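Local coordinates for protein gamma-glutamyl-gamma-aminobutyraldehyde dehydrogenase (PDB 4LIH) that probably oxidises aldehydes, among them gamma-glutamyl-gamma-aminobutyraldehyde, to carboxylic acids with NAD(P)+ as cofactor, at residues 164-176 with 238-250. Residues are numbered along the deposited sequence; the frame is centred on the assembly and turned at random.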
loop_
_atom_site.group_PDB
_atom_site.type_symbol
_atom_site.label_atom_id
_atom_site.label_comp_id
_atom_site.label_asym_id
_atom_site.label_seq_id
_atom_site.Cartn_x
_atom_site.Cartn_y
_atom_site.Cartn_z
ATOM N N GLU A 164 -13.502 -4.278 -9.037
ATOM C CA GLU A 164 -14.738 -5.046 -9.103
ATOM C C GLU A 164 -14.492 -6.427 -9.728
ATOM O O GLU A 164 -13.646 -6.591 -10.624
ATOM C CB GLU A 164 -15.809 -4.295 -9.956
ATOM C CG GLU A 164 -16.085 -2.878 -9.447
ATOM C CD GLU A 164 -17.066 -2.057 -10.288
ATOM O OE1 GLU A 164 -17.277 -2.299 -11.508
ATOM O OE2 GLU A 164 -17.576 -1.049 -9.729
ATOM N N PRO A 165 -15.233 -7.427 -9.286
ATOM C CA PRO A 165 -15.179 -8.715 -9.969
ATOM C C PRO A 165 -15.452 -8.636 -11.459
ATOM O O PRO A 165 -16.270 -7.809 -11.915
ATOM C CB PRO A 165 -16.238 -9.541 -9.264
ATOM C CG PRO A 165 -17.151 -8.551 -8.660
ATOM C CD PRO A 165 -16.311 -7.362 -8.285
ATOM N N VAL A 166 -14.756 -9.482 -12.217
ATOM C CA VAL A 166 -14.808 -9.421 -13.703
ATOM C C VAL A 166 -16.151 -10.057 -14.188
ATOM O O VAL A 166 -16.731 -9.673 -15.221
ATOM C CB VAL A 166 -13.484 -10.028 -14.297
ATOM C CG1 VAL A 166 -13.430 -11.518 -14.135
ATOM C CG2 VAL A 166 -13.242 -9.663 -15.749
ATOM N N GLY A 167 -16.666 -10.987 -13.412
ATOM C CA GLY A 167 -17.939 -11.700 -13.754
ATOM C C GLY A 167 -17.825 -13.214 -13.743
ATOM O O GLY A 167 -17.838 -13.849 -12.686
ATOM N N VAL A 168 -17.815 -13.814 -14.933
ATOM C CA VAL A 168 -17.714 -15.246 -15.040
ATOM C C VAL A 168 -16.276 -15.681 -15.351
ATOM O O VAL A 168 -15.673 -15.282 -16.404
ATOM C CB VAL A 168 -18.680 -15.833 -16.117
ATOM C CG1 VAL A 168 -18.415 -17.311 -16.272
ATOM C CG2 VAL A 168 -20.166 -15.566 -15.770
ATOM N N VAL A 169 -15.724 -16.509 -14.452
ATOM C CA VAL A 169 -14.333 -17.002 -14.577
ATOM C C VAL A 169 -14.327 -18.486 -14.894
ATOM O O VAL A 169 -14.998 -19.248 -14.221
ATOM C CB VAL A 169 -13.557 -16.763 -13.279
ATOM C CG1 VAL A 169 -12.174 -17.345 -13.352
ATOM C CG2 VAL A 169 -13.470 -15.264 -12.964
ATOM N N ALA A 170 -13.640 -18.859 -15.978
ATOM C CA ALA A 170 -13.379 -20.240 -16.324
ATOM C C ALA A 170 -12.000 -20.581 -15.807
ATOM O O ALA A 170 -11.080 -19.803 -15.976
ATOM C CB ALA A 170 -13.479 -20.444 -17.831
ATOM N N ALA A 171 -11.879 -21.703 -15.130
ATOM C CA ALA A 171 -10.571 -22.248 -14.725
ATOM C C ALA A 171 -10.356 -23.669 -15.252
ATOM O O ALA A 171 -11.148 -24.571 -14.972
ATOM C CB ALA A 171 -10.476 -22.226 -13.235
ATOM N N VAL A 172 -9.270 -23.858 -15.998
ATOM C CA VAL A 172 -8.886 -25.141 -16.553
ATOM C C VAL A 172 -7.574 -25.526 -15.888
ATOM O O VAL A 172 -6.579 -24.804 -16.020
ATOM C CB VAL A 172 -8.679 -25.034 -18.078
ATOM C CG1 VAL A 172 -8.239 -26.371 -18.679
ATOM C CG2 VAL A 172 -9.930 -24.485 -18.765
ATOM N N VAL A 173 -7.583 -26.616 -15.129
ATOM C CA VAL A 173 -6.442 -26.970 -14.309
ATOM C C VAL A 173 -5.911 -28.361 -14.600
ATOM O O VAL A 173 -6.620 -29.168 -15.178
ATOM C CB VAL A 173 -6.787 -26.802 -12.814
ATOM C CG1 VAL A 173 -7.140 -25.349 -12.537
ATOM C CG2 VAL A 173 -7.940 -27.695 -12.460
ATOM N N PRO A 174 -4.655 -28.644 -14.190
ATOM C CA PRO A 174 -4.008 -29.834 -14.615
ATOM C C PRO A 174 -4.184 -30.948 -13.593
ATOM O O PRO A 174 -4.911 -30.814 -12.627
ATOM C CB PRO A 174 -2.541 -29.383 -14.734
ATOM C CG PRO A 174 -2.382 -28.476 -13.627
ATOM C CD PRO A 174 -3.759 -27.884 -13.294
ATOM N N TRP A 175 -3.542 -32.066 -13.872
ATOM C CA TRP A 175 -3.685 -33.296 -13.088
ATOM C C TRP A 175 -2.576 -33.524 -12.096
ATOM O O TRP A 175 -2.622 -34.508 -11.340
ATOM C CB TRP A 175 -3.750 -34.512 -14.046
ATOM C CG TRP A 175 -2.633 -34.518 -15.119
ATOM C CD1 TRP A 175 -2.766 -34.117 -16.421
ATOM C CD2 TRP A 175 -1.271 -34.935 -14.972
ATOM N NE1 TRP A 175 -1.576 -34.232 -17.076
ATOM C CE2 TRP A 175 -0.640 -34.742 -16.222
ATOM C CE3 TRP A 175 -0.515 -35.432 -13.909
ATOM C CZ2 TRP A 175 0.705 -35.073 -16.447
ATOM C CZ3 TRP A 175 0.831 -35.776 -14.133
ATOM C CH2 TRP A 175 1.429 -35.580 -15.392
ATOM N N ASN A 176 -1.533 -32.695 -12.113
ATOM C CA ASN A 176 -0.391 -32.994 -11.226
ATOM C C ASN A 176 -0.680 -32.591 -9.782
ATOM O O ASN A 176 -0.218 -33.272 -8.829
ATOM C CB ASN A 176 0.927 -32.415 -11.741
ATOM C CG ASN A 176 0.902 -30.904 -11.865
ATOM O OD1 ASN A 176 -0.154 -30.293 -12.104
ATOM N ND2 ASN A 176 2.051 -30.277 -11.623
ATOM N N LEU A 238 -14.815 -23.213 -23.289
ATOM C CA LEU A 238 -14.714 -22.144 -22.291
ATOM C C LEU A 238 -13.787 -21.002 -22.772
ATOM O O LEU A 238 -14.059 -19.838 -22.529
ATOM C CB LEU A 238 -14.274 -22.700 -20.928
ATOM C CG LEU A 238 -15.319 -23.538 -20.175
ATOM C CD1 LEU A 238 -14.734 -24.348 -19.015
ATOM C CD2 LEU A 238 -16.437 -22.669 -19.644
ATOM N N ALA A 239 -12.713 -21.332 -23.485
ATOM C CA ALA A 239 -11.855 -20.297 -24.005
ATOM C C ALA A 239 -12.540 -19.507 -25.112
ATOM O O ALA A 239 -12.315 -18.292 -25.249
ATOM C CB ALA A 239 -10.502 -20.868 -24.427
ATOM N N LEU A 240 -13.450 -20.149 -25.839
ATOM C CA LEU A 240 -14.201 -19.489 -26.922
ATOM C C LEU A 240 -15.482 -18.788 -26.482
ATOM O O LEU A 240 -16.045 -17.991 -27.234
ATOM C CB LEU A 240 -14.590 -20.516 -28.015
ATOM C CG LEU A 240 -13.418 -21.046 -28.825
ATOM C CD1 LEU A 240 -13.745 -22.376 -29.506
ATOM C CD2 LEU A 240 -13.025 -19.973 -29.850
ATOM N N HIS A 241 -15.951 -19.067 -25.263
ATOM C CA HIS A 241 -17.290 -18.682 -24.888
ATOM C C HIS A 241 -17.506 -17.181 -24.828
ATOM O O HIS A 241 -16.735 -16.435 -24.219
ATOM C CB HIS A 241 -17.729 -19.330 -23.564
ATOM C CG HIS A 241 -19.207 -19.541 -23.473
ATOM N ND1 HIS A 241 -20.089 -18.506 -23.340
ATOM C CD2 HIS A 241 -19.970 -20.663 -23.571
ATOM C CE1 HIS A 241 -21.329 -18.967 -23.325
ATOM N NE2 HIS A 241 -21.278 -20.276 -23.453
ATOM N N ARG A 242 -18.597 -16.750 -25.441
ATOM C CA ARG A 242 -18.945 -15.333 -25.521
ATOM C C ARG A 242 -19.378 -14.716 -24.176
ATOM O O ARG A 242 -19.394 -13.494 -24.015
ATOM C CB ARG A 242 -20.042 -15.123 -26.587
ATOM N N ASP A 243 -19.626 -15.579 -23.201
ATOM C CA ASP A 243 -20.156 -15.163 -21.934
ATOM C C ASP A 243 -19.276 -15.436 -20.721
ATOM O O ASP A 243 -19.719 -15.316 -19.560
ATOM C CB ASP A 243 -21.458 -15.853 -21.724
ATOM C CG ASP A 243 -22.370 -15.023 -20.966
ATOM O OD1 ASP A 243 -22.087 -13.808 -20.939
ATOM O OD2 ASP A 243 -23.328 -15.571 -20.415
ATOM N N VAL A 244 -18.061 -15.842 -21.005
ATOM C CA VAL A 244 -17.000 -16.019 -20.006
ATOM C C VAL A 244 -16.130 -14.737 -20.137
ATOM O O VAL A 244 -15.791 -14.308 -21.219
ATOM C CB VAL A 244 -16.177 -17.276 -20.321
ATOM C CG1 VAL A 244 -14.875 -17.333 -19.527
ATOM C CG2 VAL A 244 -17.023 -18.532 -20.068
ATOM N N ASP A 245 -15.747 -14.174 -18.996
ATOM C CA ASP A 245 -15.070 -12.901 -18.941
ATOM C C ASP A 245 -13.571 -13.048 -18.705
ATOM O O ASP A 245 -12.818 -12.115 -18.914
ATOM C CB ASP A 245 -15.680 -12.085 -17.809
ATOM C CG ASP A 245 -17.163 -11.801 -18.029
ATOM O OD1 ASP A 245 -17.460 -11.106 -19.033
ATOM O OD2 ASP A 245 -18.011 -12.207 -17.218
ATOM N N CYS A 246 -13.150 -14.221 -18.269
ATOM C CA CYS A 246 -11.771 -14.475 -17.864
ATOM C C CYS A 246 -11.522 -15.940 -17.897
ATOM O O CYS A 246 -12.375 -16.675 -17.500
ATOM C CB CYS A 246 -11.530 -13.959 -16.439
ATOM S SG CYS A 246 -10.012 -14.554 -15.706
ATOM N N ILE A 247 -10.365 -16.376 -18.396
ATOM C CA ILE A 247 -9.996 -17.772 -18.353
ATOM C C ILE A 247 -8.598 -17.886 -17.720
ATOM O O ILE A 247 -7.660 -17.212 -18.174
ATOM C CB ILE A 247 -10.068 -18.487 -19.743
ATOM C CG1 ILE A 247 -9.779 -19.977 -19.560
ATOM C CG2 ILE A 247 -9.069 -17.875 -20.738
ATOM C CD1 ILE A 247 -10.293 -20.867 -20.660
ATOM N N ALA A 248 -8.497 -18.710 -16.685
ATOM C CA ALA A 248 -7.256 -19.019 -15.941
ATOM C C ALA A 248 -6.886 -20.486 -16.151
ATOM O O ALA A 248 -7.696 -21.361 -15.864
ATOM C CB ALA A 248 -7.464 -18.743 -14.450
ATOM N N PHE A 249 -5.668 -20.739 -16.666
ATOM C CA PHE A 249 -5.215 -22.048 -17.122
ATOM C C PHE A 249 -3.851 -22.347 -16.507
ATOM O O PHE A 249 -3.002 -21.470 -16.357
ATOM C CB PHE A 249 -5.131 -22.045 -18.661
ATOM C CG PHE A 249 -4.442 -23.248 -19.270
ATOM C CD1 PHE A 249 -5.141 -24.379 -19.541
ATOM C CD2 PHE A 249 -3.096 -23.206 -19.617
ATOM C CE1 PHE A 249 -4.542 -25.481 -20.107
ATOM C CE2 PHE A 249 -2.484 -24.294 -20.198
ATOM C CZ PHE A 249 -3.209 -25.449 -20.441
ATOM N N THR A 250 -3.666 -23.594 -16.105
ATOM C CA THR A 250 -2.362 -24.111 -15.745
ATOM C C THR A 250 -2.231 -25.371 -16.538
ATOM O O THR A 250 -3.155 -26.178 -16.520
ATOM C CB THR A 250 -2.219 -24.421 -14.249
ATOM O OG1 THR A 250 -2.408 -23.220 -13.488
ATOM C CG2 THR A 250 -0.810 -24.989 -13.911
#
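Ala170 is a low point on strand 168-172, and three neighbours fill the hollow over its methyl group: CG1 of Val244 at 3.8 Å from Ala170 CB, CB of Leu238 from the end of helix 232-240, and CG1 of Ile247 on the paired strand. The helix end thus rests its Leu238 directly on the methyl group. On the same face Val172 rises as a forked ridge. Its CG1, anti to the backbone N (chi1 179°), meets the Phe249 ring at its edge, 3.8 Å from CD1, while CG2 reaches back to Ile247 CD1. The other face is low at Ala171 and Ala248 and higher where Val169 and Cys246 stand; Lys185 of helix 178-191 touches Ala171.

Beneath this relief, strands 168-172 and 246-250 run parallel, their axes coming within 4.7 Å at an angle of 17°. In such a pair, alternate residues of one strand bond to the two residues flanking their partner, and Ala170, bridging Cys246 and Ala248 around Ile247, is a worked example; Ala248 N to Ala170 O is 2.9 Å. Val172 repeats it around Phe249. The ladder changes character at its start. Val168 O takes the N-H of Asp245 and, weakly, that of Cys246, while Asp245 OD2 receives Val168 N at 2.8 Å, almost straight at 178°, through its anti lone pair. The same OD2 forms a salt bridge with Arg75. At the other end Pro174 lays its ring across Thr250, CG 3.8 Å from CG2.

In this Rossmann-like region, polar side chains thus sit at the two ends, with apolar ones between. Arg75 would favour an ionised Asp245, whose carboxylate extends the pairing beyond the regular strand, whereas Thr250, hydrogen-bonded through OG1 to Lys185, lies beside Glu274, the predicted active-site residue.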